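PDB 3GG7: uncharacterized protein from Deinococcus radiodurans, which is of unknown function but binds manganese and, as a TatD-type member of the metallo-dependent hydrolases, probably cleaves ester bonds. Local coordinates for residues A[91-94]-A[95-98]; A[99-102]-A[103-107]; A[158-162]-A[163-167]; A[179-182]-A[183-186]; A[217-220]-A[221-225]. All blocks are in the same frame, centred on the assembly; numbering follows the deposited sequence.

In the fold
All five contacts are local, each on one continuous piece of a TIM-barrel chain. Contacts 1 and 2 follow one another into helix 99-115: the first is an exposed, polar turn with a water in it, the second a regular helical run that is partly buried. Contacts 3, 4 and 5 all include a helix end, and their chemistry differs. Contact 3 closes helix 154-162 with a Schellman motif at a glycine and packs it on strand 166-169; contact 4, the most buried, has an arginine lying over its own helix, 177-185; contact 5, on helix 212-223, sets a leucine over an indole. Contact 4 touches contacts 3 and 5. Contacts 2 and 5 lie on opposite sides of the chain centre.

Contact 1 of 5, residues A[91-94]-A[95-98]; sequences GSPS and LRGT
Two overlapping type I turns fold residues 91-94 back against 95-98: L95 N bonds to S92 O at 3.0 Å and R96 N to P93 O at 3.1 Å. The side chain of R96 then reaches back over the turn. Its CG is anti to the backbone N and the chain kinks at chi3 (-67°), and this kink brings NH2 to G91 O at 2.9 Å, with that oxygen tilted 17° out of the guanidinium plane. P93 fills one face of the same group: its CA sits 3.7 Å above the plane, over the centre, while CG packs against NH2. A water accepts from R96 NE at 2.8 Å, in the guanidinium plane, and donates a weak bond to G91 O. L95 lays its apolar branch against S94 and D90, its CG 4.0 Å from S94 OG. An alanine here would remove the branched end, and the loop would probably lose its packing on D90 and a gap would open beside the hydroxyl of S94. L95 O accepts from both T98 N and T98 OG1, the latter at 2.7 Å on a lone pair, just before helix 99-115. S92 OG turns to D90 and R127. The L95 side chain is about 6 Å from that of H124, a predicted metal ligand. The chemistry implies a turn closed mainly by backbone bonds, with the R96 guanidinium clasping its start from the solvent side.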
loop_
_atom_site.group_PDB
_atom_site.type_symbol
_atom_site.label_atom_id
_atom_site.label_comp_id
_atom_site.label_asym_id
_atom_site.label_seq_id
_atom_site.Cartn_x
_atom_site.Cartn_y
_atom_site.Cartn_z
ATOM N N GLY A 91 -2.580 13.671 7.672
ATOM C CA GLY A 91 -2.618 15.050 8.115
ATOM C C GLY A 91 -3.953 15.760 8.017
ATOM O O GLY A 91 -3.996 17.016 8.065
ATOM N N SER A 92 -5.048 15.014 7.883
ATOM C CA SER A 92 -6.376 15.613 7.708
ATOM C C SER A 92 -6.783 16.310 8.990
ATOM O O SER A 92 -6.552 15.796 10.080
ATOM C CB SER A 92 -7.413 14.565 7.361
ATOM O OG SER A 92 -7.124 13.942 6.125
ATOM N N PRO A 93 -7.386 17.497 8.861
ATOM C CA PRO A 93 -7.796 18.204 10.067
ATOM C C PRO A 93 -8.673 17.384 11.026
ATOM O O PRO A 93 -8.534 17.509 12.245
ATOM C CB PRO A 93 -8.577 19.407 9.519
ATOM C CG PRO A 93 -7.984 19.674 8.203
ATOM C CD PRO A 93 -7.550 18.315 7.654
ATOM N N SER A 94 -9.555 16.547 10.501
ATOM C CA SER A 94 -10.450 15.796 11.367
ATOM C C SER A 94 -9.726 14.766 12.242
ATOM O O SER A 94 -10.275 14.337 13.256
ATOM C CB SER A 94 -11.549 15.114 10.551
ATOM O OG SER A 94 -11.026 14.104 9.728
ATOM N N LEU A 95 -8.505 14.379 11.867
ATOM C CA LEU A 95 -7.696 13.434 12.645
ATOM C C LEU A 95 -6.588 14.103 13.460
ATOM O O LEU A 95 -5.783 13.445 14.106
ATOM C CB LEU A 95 -7.078 12.422 11.681
ATOM C CG LEU A 95 -8.078 11.605 10.855
ATOM C CD1 LEU A 95 -7.322 10.693 9.866
ATOM C CD2 LEU A 95 -8.982 10.763 11.738
ATOM N N ARG A 96 -6.554 15.432 13.450
ATOM C CA ARG A 96 -5.406 16.166 13.963
ATOM C C ARG A 96 -5.206 15.997 15.481
ATOM O O ARG A 96 -4.079 16.059 15.983
ATOM C CB ARG A 96 -5.562 17.632 13.578
ATOM C CG ARG A 96 -4.348 18.513 13.846
ATOM C CD ARG A 96 -4.371 19.714 12.934
ATOM N NE ARG A 96 -4.186 19.330 11.535
ATOM C CZ ARG A 96 -4.543 20.054 10.471
ATOM N NH1 ARG A 96 -5.122 21.241 10.622
ATOM N NH2 ARG A 96 -4.319 19.592 9.243
ATOM N N GLY A 97 -6.305 15.804 16.204
ATOM C CA GLY A 97 -6.243 15.539 17.629
ATOM C C GLY A 97 -5.595 14.205 17.965
ATOM O O GLY A 97 -5.160 13.985 19.098
ATOM N N THR A 98 -5.518 13.312 16.979
ATOM C CA THR A 98 -4.833 12.031 17.157
ATOM C C THR A 98 -3.372 12.019 16.686
ATOM O O THR A 98 -2.726 10.963 16.692
ATOM C CB THR A 98 -5.590 10.904 16.438
ATOM O OG1 THR A 98 -5.389 10.982 15.011
ATOM C CG2 THR A 98 -7.084 10.964 16.779
HETATM O O HOH W 1 -2.628 17.048 11.165
#

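Contact 2 of 5, residues A[99-102]-A[103-107]; sequences WTQQ and FAVFQ
The carboxamide of Q101 has a methyl of V105 over one of its faces: CG2 lies 3.7 Å from NE2 and 3.9 Å from CD, the approach expected of a methyl set above the plane. The bend of Q101 at chi2 (70°) folds the amide back along the helix to meet V105 one turn on, and NE2 spends its polarity on V64 O in a loop. The rings of W99 and F103 are one turn apart and do not stack on each other; their nearest ring atoms, NE1 of W99 and CD1 of F103, are 4.8 Å apart. Both rings, with F106, turn to helix 129-138, where W99 meets E131 and the two phenylalanines meet C135. At the backbone, F103 N bonds to W99 O at 2.9 Å with an N-H...O angle of 165°. A104 N to T100 O, V105 N to Q101 O and F106 N to Q102 O repeat the pattern, each at 3.0 Å. CG2 of V105 also rests on Q101 O at 3.4 Å, and A104 CB on T100 O. Q102 runs out extended beyond CG, and its amide is held at both ends: OE1 accepts from D90 N and NE2 bonds to T98 OG1, tying the first turn to the preceding loop. Four successive i to i+4 bonds identify an ordinary alpha helix, here the opening turns of the helix in the beta-alpha-beta unit of strand 83-88, helix 99-115 and strand 119-124, characteristic of a TIM barrel.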
loop_
_atom_site.group_PDB
_atom_site.type_symbol
_atom_site.label_atom_id
_atom_site.label_comp_id
_atom_site.label_asym_id
_atom_site.label_seq_id
_atom_site.Cartn_x
_atom_site.Cartn_y
_atom_site.Cartn_z
ATOM N N TRP A 99 -2.847 13.182 16.296
ATOM C CA TRP A 99 -1.533 13.234 15.676
ATOM C C TRP A 99 -0.419 12.613 16.522
ATOM O O TRP A 99 0.372 11.807 16.016
ATOM C CB TRP A 99 -1.154 14.679 15.287
ATOM C CG TRP A 99 0.177 14.713 14.632
ATOM C CD1 TRP A 99 1.368 15.084 15.189
ATOM C CD2 TRP A 99 0.480 14.277 13.300
ATOM N NE1 TRP A 99 2.382 14.932 14.283
ATOM C CE2 TRP A 99 1.868 14.436 13.118
ATOM C CE3 TRP A 99 -0.284 13.775 12.244
ATOM C CZ2 TRP A 99 2.497 14.139 11.924
ATOM C CZ3 TRP A 99 0.351 13.478 11.051
ATOM C CH2 TRP A 99 1.716 13.661 10.901
ATOM N N THR A 100 -0.319 12.987 17.805
ATOM C CA THR A 100 0.699 12.406 18.693
ATOM C C THR A 100 0.638 10.873 18.709
ATOM O O THR A 100 1.673 10.198 18.636
ATOM C CB THR A 100 0.585 12.947 20.141
ATOM O OG1 THR A 100 0.845 14.358 20.131
ATOM C CG2 THR A 100 1.601 12.263 21.063
ATOM N N GLN A 101 -0.576 10.343 18.780
ATOM C CA GLN A 101 -0.775 8.887 18.781
ATOM C C GLN A 101 -0.420 8.281 17.419
ATOM O O GLN A 101 0.185 7.218 17.351
ATOM C CB GLN A 101 -2.212 8.513 19.206
ATOM C CG GLN A 101 -2.608 7.024 19.032
ATOM C CD GLN A 101 -1.922 6.049 19.998
ATOM O OE1 GLN A 101 -0.969 6.400 20.699
ATOM N NE2 GLN A 101 -2.423 4.808 20.041
ATOM N N GLN A 102 -0.799 8.946 16.327
ATOM C CA GLN A 102 -0.397 8.452 15.003
ATOM C C GLN A 102 1.117 8.351 14.892
ATOM O O GLN A 102 1.676 7.368 14.433
ATOM C CB GLN A 102 -0.852 9.398 13.906
ATOM C CG GLN A 102 -2.310 9.407 13.589
ATOM C CD GLN A 102 -2.558 10.200 12.328
ATOM O OE1 GLN A 102 -1.867 9.974 11.327
ATOM N NE2 GLN A 102 -3.472 11.168 12.377
ATOM N N PHE A 103 1.801 9.395 15.322
ATOM C CA PHE A 103 3.257 9.432 15.217
ATOM C C PHE A 103 3.893 8.338 16.086
ATOM O O PHE A 103 4.764 7.601 15.650
ATOM C CB PHE A 103 3.741 10.838 15.601
ATOM C CG PHE A 103 5.226 11.008 15.562
ATOM C CD1 PHE A 103 5.835 11.638 14.487
ATOM C CD2 PHE A 103 6.011 10.588 16.624
ATOM C CE1 PHE A 103 7.214 11.822 14.459
ATOM C CE2 PHE A 103 7.401 10.757 16.604
ATOM C CZ PHE A 103 7.995 11.373 15.522
ATOM N N ALA A 104 3.419 8.211 17.325
ATOM C CA ALA A 104 3.900 7.193 18.227
ATOM C C ALA A 104 3.777 5.790 17.644
ATOM O O ALA A 104 4.728 5.002 17.686
ATOM C CB ALA A 104 3.165 7.276 19.550
ATOM N N VAL A 105 2.595 5.478 17.106
ATOM C CA VAL A 105 2.368 4.169 16.532
ATOM C C VAL A 105 3.252 3.908 15.306
ATOM O O VAL A 105 3.837 2.834 15.159
ATOM C CB VAL A 105 0.864 3.975 16.158
ATOM C CG1 VAL A 105 0.661 2.766 15.268
ATOM C CG2 VAL A 105 0.030 3.836 17.422
ATOM N N PHE A 106 3.305 4.864 14.385
ATOM C CA PHE A 106 4.103 4.673 13.186
ATOM C C PHE A 106 5.593 4.514 13.518
ATOM O O PHE A 106 6.293 3.669 12.958
ATOM C CB PHE A 106 3.887 5.853 12.216
ATOM C CG PHE A 106 4.487 5.659 10.861
ATOM C CD1 PHE A 106 4.416 4.451 10.178
ATOM C CD2 PHE A 106 5.117 6.726 10.238
ATOM C CE1 PHE A 106 4.974 4.331 8.899
ATOM C CE2 PHE A 106 5.688 6.609 8.989
ATOM C CZ PHE A 106 5.624 5.437 8.308
ATOM N N GLN A 107 6.075 5.325 14.451
ATOM C CA GLN A 107 7.487 5.212 14.856
ATOM C C GLN A 107 7.745 3.843 15.474
ATOM O O GLN A 107 8.757 3.184 15.171
ATOM C CB GLN A 107 7.829 6.304 15.850
ATOM C CG GLN A 107 9.163 6.127 16.527
ATOM C CD GLN A 107 9.469 7.299 17.419
ATOM O OE1 GLN A 107 8.993 7.368 18.557
ATOM N NE2 GLN A 107 10.251 8.236 16.903
#

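Contact 3 of 5, residues A[158-162]-A[163-167]; sequences RRAIS and LGCWF
The backbone bonds between residues 158-162 and 163-167 define a Schellman motif: C165 N reaches back to A160 O at 3.0 Å and G164 N to I161 O at 2.9 Å, with G164 at a positive phi of 85°. A CB at these angles would be jammed against the carbonyl oxygen of L163, which explains the glycine. R159 O is gripped twice, by L163 N and by S162 OG at 2.6 Å; L163 N adds a weak bond to A160 O. I161 O has a further donor in R190 NH1. Among the apolar contacts, the CG1 branch of I161 meets F167 CZ at 3.7 Å, the two side chains at about a right angle, while A160 CB comes to the edge of the same ring at 4.1 Å and also touches C165 SG at 3.9 Å. Of mixed kind, L163 CD1 rests on R159 NE at 3.9 Å. R159 has CG anti to the backbone N (chi1 -177°), and its straight chain carries the guanidinium to E137, a salt bridge, and N134, a hydrogen bond. L163 also packs on L133 and E137 of helix 129-138. A serine replacing L163 would probably open a gap against L133 and leave the R159 chain less tightly held. The chemistry implies a helix end whose A160 O and I161 O are taken up by C165 N and G164 N, while A160 and I161 pack on F167 of strand 166-169, with C165 SG against A160 beside them.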
loop_
_atom_site.group_PDB
_atom_site.type_symbol
_atom_site.label_atom_id
_atom_site.label_comp_id
_atom_site.label_asym_id
_atom_site.label_seq_id
_atom_site.Cartn_x
_atom_site.Cartn_y
_atom_site.Cartn_z
ATOM N N ARG A 158 10.108 14.021 -5.391
ATOM C CA ARG A 158 11.531 13.963 -5.707
ATOM C C ARG A 158 12.305 13.512 -4.479
ATOM O O ARG A 158 13.183 12.674 -4.564
ATOM C CB ARG A 158 12.039 15.321 -6.226
ATOM N N ARG A 159 11.939 14.030 -3.312
ATOM C CA ARG A 159 12.595 13.613 -2.077
ATOM C C ARG A 159 12.331 12.131 -1.750
ATOM O O ARG A 159 13.233 11.403 -1.325
ATOM C CB ARG A 159 12.145 14.475 -0.893
ATOM C CG ARG A 159 12.833 14.141 0.394
ATOM C CD ARG A 159 12.343 14.977 1.581
ATOM N NE ARG A 159 12.906 14.447 2.807
ATOM C CZ ARG A 159 12.348 14.536 4.020
ATOM N NH1 ARG A 159 11.174 15.124 4.197
ATOM N NH2 ARG A 159 12.970 13.995 5.042
ATOM N N ALA A 160 11.081 11.705 -1.897
ATOM C CA ALA A 160 10.762 10.302 -1.665
ATOM C C ALA A 160 11.595 9.373 -2.556
ATOM O O ALA A 160 12.116 8.358 -2.103
ATOM C CB ALA A 160 9.286 10.087 -1.914
ATOM N N ILE A 161 11.704 9.736 -3.830
ATOM C CA ILE A 161 12.513 8.942 -4.758
ATOM C C ILE A 161 13.950 8.840 -4.235
ATOM O O ILE A 161 14.520 7.750 -4.142
ATOM C CB ILE A 161 12.473 9.534 -6.154
ATOM C CG1 ILE A 161 11.078 9.386 -6.760
ATOM C CG2 ILE A 161 13.514 8.835 -7.055
ATOM C CD1 ILE A 161 10.794 10.341 -7.894
ATOM N N SER A 162 14.497 9.981 -3.827
ATOM C CA SER A 162 15.853 10.046 -3.259
ATOM C C SER A 162 16.068 9.179 -2.012
ATOM O O SER A 162 17.171 8.673 -1.771
ATOM C CB SER A 162 16.201 11.518 -2.970
ATOM O OG SER A 162 15.697 11.940 -1.705
ATOM N N LEU A 163 15.011 9.007 -1.215
ATOM C CA LEU A 163 15.024 8.171 -0.026
ATOM C C LEU A 163 14.782 6.674 -0.311
ATOM O O LEU A 163 14.717 5.857 0.622
ATOM C CB LEU A 163 13.973 8.669 0.979
ATOM C CG LEU A 163 14.357 9.985 1.666
ATOM C CD1 LEU A 163 13.140 10.603 2.341
ATOM C CD2 LEU A 163 15.483 9.763 2.671
ATOM N N GLY A 164 14.640 6.315 -1.578
ATOM C CA GLY A 164 14.463 4.915 -1.964
ATOM C C GLY A 164 13.030 4.413 -1.907
ATOM O O GLY A 164 12.801 3.186 -1.834
ATOM N N CYS A 165 12.059 5.328 -1.947
ATOM C CA CYS A 165 10.652 4.910 -1.941
ATOM C C CYS A 165 10.260 4.323 -3.272
ATOM O O CYS A 165 10.785 4.710 -4.339
ATOM C CB CYS A 165 9.710 6.069 -1.639
ATOM S SG CYS A 165 9.813 6.705 0.041
ATOM N N TRP A 166 9.332 3.362 -3.191
ATOM C CA TRP A 166 8.560 2.868 -4.320
ATOM C C TRP A 166 7.159 3.471 -4.263
ATOM O O TRP A 166 6.839 4.155 -3.295
ATOM C CB TRP A 166 8.461 1.342 -4.292
ATOM C CG TRP A 166 9.763 0.598 -4.465
ATOM C CD1 TRP A 166 10.934 0.799 -3.805
ATOM C CD2 TRP A 166 9.970 -0.500 -5.329
ATOM N NE1 TRP A 166 11.882 -0.104 -4.228
ATOM C CE2 TRP A 166 11.304 -0.923 -5.159
ATOM C CE3 TRP A 166 9.151 -1.167 -6.247
ATOM C CZ2 TRP A 166 11.848 -1.980 -5.878
ATOM C CZ3 TRP A 166 9.693 -2.235 -6.946
ATOM C CH2 TRP A 166 11.035 -2.606 -6.774
ATOM N N PHE A 167 6.328 3.221 -5.276
ATOM C CA PHE A 167 5.018 3.822 -5.392
ATOM C C PHE A 167 4.023 2.837 -5.924
ATOM O O PHE A 167 4.309 2.171 -6.908
ATOM C CB PHE A 167 5.085 5.055 -6.330
ATOM C CG PHE A 167 6.164 6.003 -5.943
ATOM C CD1 PHE A 167 5.911 7.017 -5.015
ATOM C CD2 PHE A 167 7.455 5.828 -6.413
ATOM C CE1 PHE A 167 6.920 7.852 -4.595
ATOM C CE2 PHE A 167 8.483 6.652 -5.986
ATOM C CZ PHE A 167 8.206 7.682 -5.085
#

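Contact 4 of 5, residues A[179-182]-A[183-186]; sequences GAAL and IRSM
R184 lays its guanidinium over the last full turn of the helix: A180 O lies 3.5 Å above one face, displaced toward the rim, and NH1 comes to 3.4 Å from A181 CA. NH2 packs on A180 CB at 3.7 Å. The chain is extended from CG to NE and then turned at chi4 (95°), which lays the flat group against the backbone. A180 O also accepts R184 N at 3.0 Å, so the amide bonds to it while the charged face covers it; the positive group would probably stabilise this carbonyl near the helix end. On another side of the same turn, I183 N bonds to G179 O at 2.9 Å, and CG1 of I183 lies against that oxygen at 3.3 Å. Helix 177-185 is the longer of the two helices in the connection between the parallel strands 166-169 and 191-193 of the TIM barrel, and residues 179-186 run through its later part into the following loop. There the bonding shortens: S185 N makes a weak bond to L182 O, and M186 N goes to I183 O. CG of M186 then sits 3.4 Å from L182 O, and its extended chain brings CE to L182 CB at 4.5 Å. Farther out, L182 and S185 pack on V154 and L157 of helix 154-162, while I183 faces L219, I222 and W223 of helix 212-223. M186 is placed by strand 166-169, where it touches F167 and V169, and by M173 of helix 171-174.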
loop_
_atom_site.group_PDB
_atom_site.type_symbol
_atom_site.label_atom_id
_atom_site.label_comp_id
_atom_site.label_asym_id
_atom_site.label_seq_id
_atom_site.Cartn_x
_atom_site.Cartn_y
_atom_site.Cartn_z
ATOM N N GLY A 179 -1.955 13.710 -11.041
ATOM C CA GLY A 179 -1.532 12.307 -10.874
ATOM C C GLY A 179 -0.616 11.836 -11.992
ATOM O O GLY A 179 0.431 11.210 -11.750
ATOM N N ALA A 180 -0.984 12.166 -13.233
ATOM C CA ALA A 180 -0.162 11.809 -14.387
ATOM C C ALA A 180 1.190 12.500 -14.318
ATOM O O ALA A 180 2.222 11.915 -14.671
ATOM C CB ALA A 180 -0.900 12.137 -15.697
ATOM N N ALA A 181 1.197 13.741 -13.831
ATOM C CA ALA A 181 2.441 14.473 -13.649
ATOM C C ALA A 181 3.326 13.846 -12.581
ATOM O O ALA A 181 4.543 13.791 -12.730
ATOM C CB ALA A 181 2.147 15.941 -13.303
ATOM N N LEU A 182 2.721 13.385 -11.494
ATOM C CA LEU A 182 3.478 12.680 -10.469
ATOM C C LEU A 182 4.080 11.382 -11.040
ATOM O O LEU A 182 5.244 11.091 -10.863
ATOM C CB LEU A 182 2.583 12.392 -9.247
ATOM C CG LEU A 182 2.224 13.574 -8.327
ATOM C CD1 LEU A 182 1.111 13.193 -7.343
ATOM C CD2 LEU A 182 3.476 14.022 -7.596
ATOM N N ILE A 183 3.261 10.614 -11.742
ATOM C CA ILE A 183 3.725 9.357 -12.362
ATOM C C ILE A 183 4.907 9.575 -13.315
ATOM O O ILE A 183 5.874 8.820 -13.289
ATOM C CB ILE A 183 2.542 8.636 -13.062
ATOM C CG1 ILE A 183 1.530 8.121 -12.010
ATOM C CG2 ILE A 183 3.053 7.490 -13.966
ATOM C CD1 ILE A 183 0.197 7.624 -12.583
ATOM N N ARG A 184 4.866 10.649 -14.109
ATOM C CA ARG A 184 5.983 10.945 -15.019
ATOM C C ARG A 184 7.339 11.176 -14.324
ATOM O O ARG A 184 8.396 10.907 -14.916
ATOM C CB ARG A 184 5.650 12.124 -15.939
ATOM C CG ARG A 184 4.590 11.789 -16.946
ATOM C CD ARG A 184 4.456 12.858 -18.000
ATOM N NE ARG A 184 3.077 12.883 -18.476
ATOM C CZ ARG A 184 2.125 13.685 -18.013
ATOM N NH1 ARG A 184 2.374 14.596 -17.073
ATOM N NH2 ARG A 184 0.909 13.590 -18.519
ATOM N N SER A 185 7.322 11.641 -13.072
ATOM C CA SER A 185 8.553 11.805 -12.291
ATOM C C SER A 185 9.086 10.531 -11.598
ATOM O O SER A 185 10.234 10.491 -11.124
ATOM C CB SER A 185 8.371 12.928 -11.271
ATOM O OG SER A 185 8.233 14.152 -11.964
ATOM N N MET A 186 8.272 9.480 -11.587
ATOM C CA MET A 186 8.628 8.242 -10.907
ATOM C C MET A 186 9.488 7.361 -11.811
ATOM O O MET A 186 9.162 7.188 -12.990
ATOM C CB MET A 186 7.345 7.467 -10.541
ATOM C CG MET A 186 6.418 8.155 -9.550
ATOM S SD MET A 186 4.867 7.203 -9.273
ATOM C CE MET A 186 3.993 8.303 -8.189
#

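Contact 5 of 5, residues A[217-220]-A[221-225]; sequences EGLS and KIWQI
G218 O is gripped by two amides of the next turn, I222 N at 3.1 Å with an N-H...O angle of 162°, and K221 N in a weaker bond at 3.3 Å. K221 N bonds chiefly to E217 O. I222 adds an apolar touch to the same carbonyl, CG1 lying 3.4 Å from G218 O. One residue on, W223 N bonds to L219 O at 2.8 Å, and W223 CB is close on that oxygen as well. The side chains of L219 and W223 run alongside one another. Both have CG anti to the carbonyl carbon (chi1 -77° for L219), which sends them the same way, and chi2 of W223 (-10°) helps turn the indole face to the CD2 methyl of L219, 3.9 Å above the plane and offset toward the rim. W223 also forms a cation-pi pair with R188 and touches V191, while L219 and W223 both meet V230 of helix 227-243. The helix ends at W223; Q224 leaves helical angles with positive phi, and the chain bends back: I225 N makes a weak bond to S220 O at 3.1 Å. The approach of S220 OG to I225 O is too short to be trusted in detail. I225 turns its side chain to V230 and I233, and I222 to A180 and R184 of helix 177-185. The chemistry implies a helix end only weakly tied back by I225 N, with leucine, isoleucine and tryptophan side chains left to join helices 177-185 and 227-243, away from the metal sites.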
loop_
_atom_site.group_PDB
_atom_site.type_symbol
_atom_site.label_atom_id
_atom_site.label_comp_id
_atom_site.label_asym_id
_atom_site.label_seq_id
_atom_site.Cartn_x
_atom_site.Cartn_y
_atom_site.Cartn_z
ATOM N N GLU A 217 -3.928 0.117 -18.157
ATOM C CA GLU A 217 -4.318 0.863 -19.356
ATOM C C GLU A 217 -3.922 2.329 -19.216
ATOM O O GLU A 217 -3.362 2.914 -20.153
ATOM C CB GLU A 217 -5.816 0.708 -19.627
ATOM C CG GLU A 217 -6.170 -0.715 -20.077
ATOM C CD GLU A 217 -7.664 -1.000 -20.126
ATOM O OE1 GLU A 217 -8.457 -0.190 -19.592
ATOM O OE2 GLU A 217 -8.044 -2.055 -20.696
ATOM N N GLY A 218 -4.172 2.919 -18.047
ATOM C CA GLY A 218 -3.756 4.306 -17.776
ATOM C C GLY A 218 -2.253 4.527 -17.902
ATOM O O GLY A 218 -1.797 5.530 -18.482
ATOM N N LEU A 219 -1.469 3.610 -17.343
ATOM C CA LEU A 219 -0.016 3.674 -17.443
ATOM C C LEU A 219 0.473 3.470 -18.882
ATOM O O LEU A 219 1.486 4.050 -19.280
ATOM C CB LEU A 219 0.638 2.626 -16.538
ATOM C CG LEU A 219 0.688 2.940 -15.041
ATOM C CD1 LEU A 219 1.243 1.709 -14.261
ATOM C CD2 LEU A 219 1.523 4.194 -14.767
ATOM N N SER A 220 -0.206 2.614 -19.638
ATOM C CA SER A 220 0.115 2.409 -21.063
ATOM C C SER A 220 0.082 3.757 -21.797
ATOM O O SER A 220 0.965 4.058 -22.609
ATOM C CB SER A 220 -0.882 1.421 -21.698
ATOM O OG SER A 220 -0.697 1.298 -23.102
ATOM N N LYS A 221 -0.924 4.567 -21.489
ATOM C CA LYS A 221 -1.095 5.879 -22.125
ATOM C C LYS A 221 -0.038 6.880 -21.670
ATOM O O LYS A 221 0.547 7.609 -22.489
ATOM C CB LYS A 221 -2.482 6.438 -21.814
ATOM C CG LYS A 221 -3.639 5.675 -22.423
ATOM C CD LYS A 221 -4.960 6.334 -22.023
ATOM C CE LYS A 221 -6.178 5.631 -22.620
ATOM N NZ LYS A 221 -7.245 6.599 -23.046
ATOM N N ILE A 222 0.200 6.935 -20.360
ATOM C CA ILE A 222 1.167 7.861 -19.796
ATOM C C ILE A 222 2.592 7.518 -20.220
ATOM O O ILE A 222 3.362 8.412 -20.587
ATOM C CB ILE A 222 1.068 7.912 -18.252
ATOM C CG1 ILE A 222 -0.282 8.482 -17.833
ATOM C CG2 ILE A 222 2.164 8.778 -17.680
ATOM C CD1 ILE A 222 -0.631 8.260 -16.372
ATOM N N TRP A 223 2.949 6.234 -20.182
ATOM C CA TRP A 223 4.288 5.796 -20.552
ATOM C C TRP A 223 4.453 5.660 -22.066
ATOM O O TRP A 223 5.574 5.571 -22.564
ATOM C CB TRP A 223 4.608 4.451 -19.904
ATOM C CG TRP A 223 4.847 4.494 -18.408
ATOM C CD1 TRP A 223 4.998 5.591 -17.609
ATOM C CD2 TRP A 223 4.993 3.355 -17.552
ATOM N NE1 TRP A 223 5.214 5.201 -16.302
ATOM C CE2 TRP A 223 5.219 3.833 -16.248
ATOM C CE3 TRP A 223 4.948 1.978 -17.766
ATOM C CZ2 TRP A 223 5.406 2.979 -15.166
ATOM C CZ3 TRP A 223 5.131 1.129 -16.681
ATOM C CH2 TRP A 223 5.367 1.636 -15.404
ATOM N N GLN A 224 3.327 5.626 -22.773
ATOM C CA GLN A 224 3.282 5.374 -24.220
ATOM C C GLN A 224 3.944 4.050 -24.620
ATOM O O GLN A 224 4.746 3.980 -25.554
ATOM C CB GLN A 224 3.822 6.586 -24.999
ATOM C CG GLN A 224 2.942 7.825 -24.790
ATOM C CD GLN A 224 3.444 9.082 -25.499
ATOM O OE1 GLN A 224 4.537 9.580 -25.224
ATOM N NE2 GLN A 224 2.629 9.608 -26.386
ATOM N N ILE A 225 3.596 2.986 -23.890
ATOM C CA ILE A 225 3.959 1.616 -24.266
ATOM C C ILE A 225 2.695 0.733 -24.197
ATOM O O ILE A 225 1.698 1.127 -23.585
ATOM C CB ILE A 225 5.101 1.034 -23.398
ATOM C CG1 ILE A 225 4.635 0.739 -21.968
ATOM C CG2 ILE A 225 6.301 1.986 -23.382
ATOM C CD1 ILE A 225 5.734 0.180 -21.075
#